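Local atomic coordinates of fiber (Human adenovirus 26, PDB entry 6FJP), a protein that forms the trimeric fiber of the adenovirus capsid, whose knob domain, the part described here, probably attaches the virus to a host receptor. Residues C14-E19 against V59-L64. Numbering follows the deposited sequence.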
loop_
_atom_site.group_PDB
_atom_site.type_symbol
_atom_site.label_atom_id
_atom_site.label_comp_id
_atom_site.label_asym_id
_atom_site.label_seq_id
_atom_site.Cartn_x
_atom_site.Cartn_y
_atom_site.Cartn_z
ATOM N N CYS A 14 15.334 3.839 18.879
ATOM C CA CYS A 14 15.369 4.913 17.933
ATOM C C CYS A 14 15.404 6.258 18.660
ATOM O O CYS A 14 14.989 6.376 19.797
ATOM C CB CYS A 14 14.102 4.793 17.059
ATOM S SG CYS A 14 13.951 5.929 15.684
ATOM N N LYS A 15 15.937 7.270 17.931
ATOM C CA LYS A 15 15.993 8.656 18.401
ATOM C C LYS A 15 15.033 9.529 17.602
ATOM O O LYS A 15 15.201 9.713 16.397
ATOM C CB LYS A 15 17.400 9.210 18.223
ATOM C CG LYS A 15 17.513 10.713 18.522
ATOM C CD LYS A 15 18.945 11.182 18.498
ATOM C CE LYS A 15 19.050 12.658 18.770
ATOM N NZ LYS A 15 20.398 13.201 18.535
ATOM N N MET A 16 14.030 10.067 18.290
ATOM C CA MET A 16 13.198 11.172 17.736
ATOM C C MET A 16 13.832 12.478 18.185
ATOM O O MET A 16 14.132 13.305 17.317
ATOM C CB MET A 16 11.745 11.066 18.209
ATOM C CG MET A 16 11.010 9.895 17.611
ATOM S SD MET A 16 9.306 9.763 18.113
ATOM C CE MET A 16 8.600 11.150 17.239
ATOM N N SER A 17 13.953 12.633 19.478
ATOM C CA SER A 17 14.552 13.822 20.115
ATOM C C SER A 17 15.868 13.469 20.805
ATOM O O SER A 17 16.873 14.168 20.646
ATOM C CB SER A 17 13.537 14.404 21.132
ATOM O OG SER A 17 14.087 15.355 22.013
ATOM N N THR A 18 15.832 12.462 21.668
ATOM C CA THR A 18 16.992 11.970 22.412
ATOM C C THR A 18 17.195 10.482 22.161
ATOM O O THR A 18 16.318 9.766 21.688
ATOM C CB THR A 18 16.824 12.270 23.924
ATOM O OG1 THR A 18 15.507 11.891 24.361
ATOM C CG2 THR A 18 17.029 13.778 24.167
ATOM N N GLU A 19 18.384 9.994 22.535
ATOM C CA GLU A 19 18.716 8.614 22.247
ATOM C C GLU A 19 17.725 7.641 22.866
ATOM O O GLU A 19 17.378 7.750 23.991
ATOM C CB GLU A 19 20.086 8.273 22.855
ATOM C CG GLU A 19 21.236 8.850 22.125
ATOM C CD GLU A 19 21.307 8.265 20.758
ATOM O OE1 GLU A 19 21.290 9.034 19.788
ATOM O OE2 GLU A 19 21.156 7.011 20.522
ATOM N N VAL A 59 9.717 15.495 12.285
ATOM C CA VAL A 59 10.671 14.473 12.862
ATOM C C VAL A 59 11.191 13.531 11.784
ATOM O O VAL A 59 10.359 12.801 11.164
ATOM C CB VAL A 59 10.041 13.567 13.948
ATOM C CG1 VAL A 59 11.102 12.594 14.476
ATOM C CG2 VAL A 59 9.503 14.409 15.080
ATOM N N LYS A 60 12.522 13.520 11.580
ATOM C CA LYS A 60 13.094 12.691 10.554
ATOM C C LYS A 60 13.878 11.536 11.179
ATOM O O LYS A 60 14.833 11.771 11.987
ATOM C CB LYS A 60 14.018 13.549 9.721
ATOM C CG LYS A 60 14.697 12.870 8.581
ATOM C CD LYS A 60 15.665 13.843 7.909
ATOM C CE LYS A 60 16.334 13.220 6.727
ATOM N NZ LYS A 60 17.183 14.253 6.148
ATOM N N ILE A 61 13.551 10.331 10.814
ATOM C CA ILE A 61 14.231 9.100 11.223
ATOM C C ILE A 61 15.054 8.643 10.059
ATOM O O ILE A 61 14.507 8.300 8.988
ATOM C CB ILE A 61 13.209 8.021 11.619
ATOM C CG1 ILE A 61 12.246 8.512 12.712
ATOM C CG2 ILE A 61 13.916 6.742 12.017
ATOM C CD1 ILE A 61 12.887 9.075 13.941
ATOM N N SER A 62 16.373 8.578 10.228
ATOM C CA SER A 62 17.265 8.237 9.125
ATOM C C SER A 62 17.897 6.854 9.299
ATOM O O SER A 62 18.554 6.593 10.327
ATOM C CB SER A 62 18.392 9.230 9.064
ATOM O OG SER A 62 17.916 10.514 8.751
ATOM N N LEU A 63 17.734 5.998 8.291
ATOM C CA LEU A 63 18.459 4.745 8.208
ATOM C C LEU A 63 19.482 4.888 7.078
ATOM O O LEU A 63 19.116 5.064 5.908
ATOM C CB LEU A 63 17.536 3.560 7.930
ATOM C CG LEU A 63 16.718 3.047 9.087
ATOM C CD1 LEU A 63 15.775 4.067 9.728
ATOM C CD2 LEU A 63 15.963 1.789 8.705
ATOM N N LEU A 64 20.767 4.858 7.450
ATOM C CA LEU A 64 21.869 4.986 6.510
ATOM C C LEU A 64 22.528 3.645 6.373
ATOM O O LEU A 64 22.760 2.976 7.391
ATOM C CB LEU A 64 22.896 5.996 7.057
ATOM C CG LEU A 64 22.309 7.362 7.452
ATOM C CD1 LEU A 64 23.417 8.250 8.028
ATOM C CD2 LEU A 64 21.592 8.075 6.320
HETATM O O HOH W 1 15.320 13.179 14.647
#
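The flat group at the junction is the K15-M16 peptide. I61 CD1 lies 3.4 Å from K15 O, tilted well out of the peptide plane. C14 SG and M16 CG lie on the same side of that plane as I61 CD1. The K15 side chain leaves on the opposite face and runs outward.

C14 SG reaches I61 because it stands anti to the backbone N (chi1 -175°). It touches CD1 of I61 at 3.8 Å and sits equally near CG2, between the two branches. I61 CD1 also meets M16 CG at 4.2 Å.

The M16 and V59 side chains cross at about a right angle. The M16 chain bends at its last torsion (chi3 71°), and CE comes within 4.0 Å of both V59 CG1 and CG2. Both points are provisional, resting on one of two V59 conformers.

A water donates to M16 O at 2.9 Å and to K60 O at 3.0 Å. D21 holds the loop, taking the backbone N-H groups of M16, S17 and T18. L41 of strand 34-43 touches both M16 and I61.

The contact packs the loop between strands 3-5 and 22-31 against strand 58-65, an outermost strand of its four-stranded sheet within this knob chain. The side chains meet by van der Waals packing, so shape fit rather than direct polar bonding joins loop to strand; the water spends both hydrogens bridging two carbonyls.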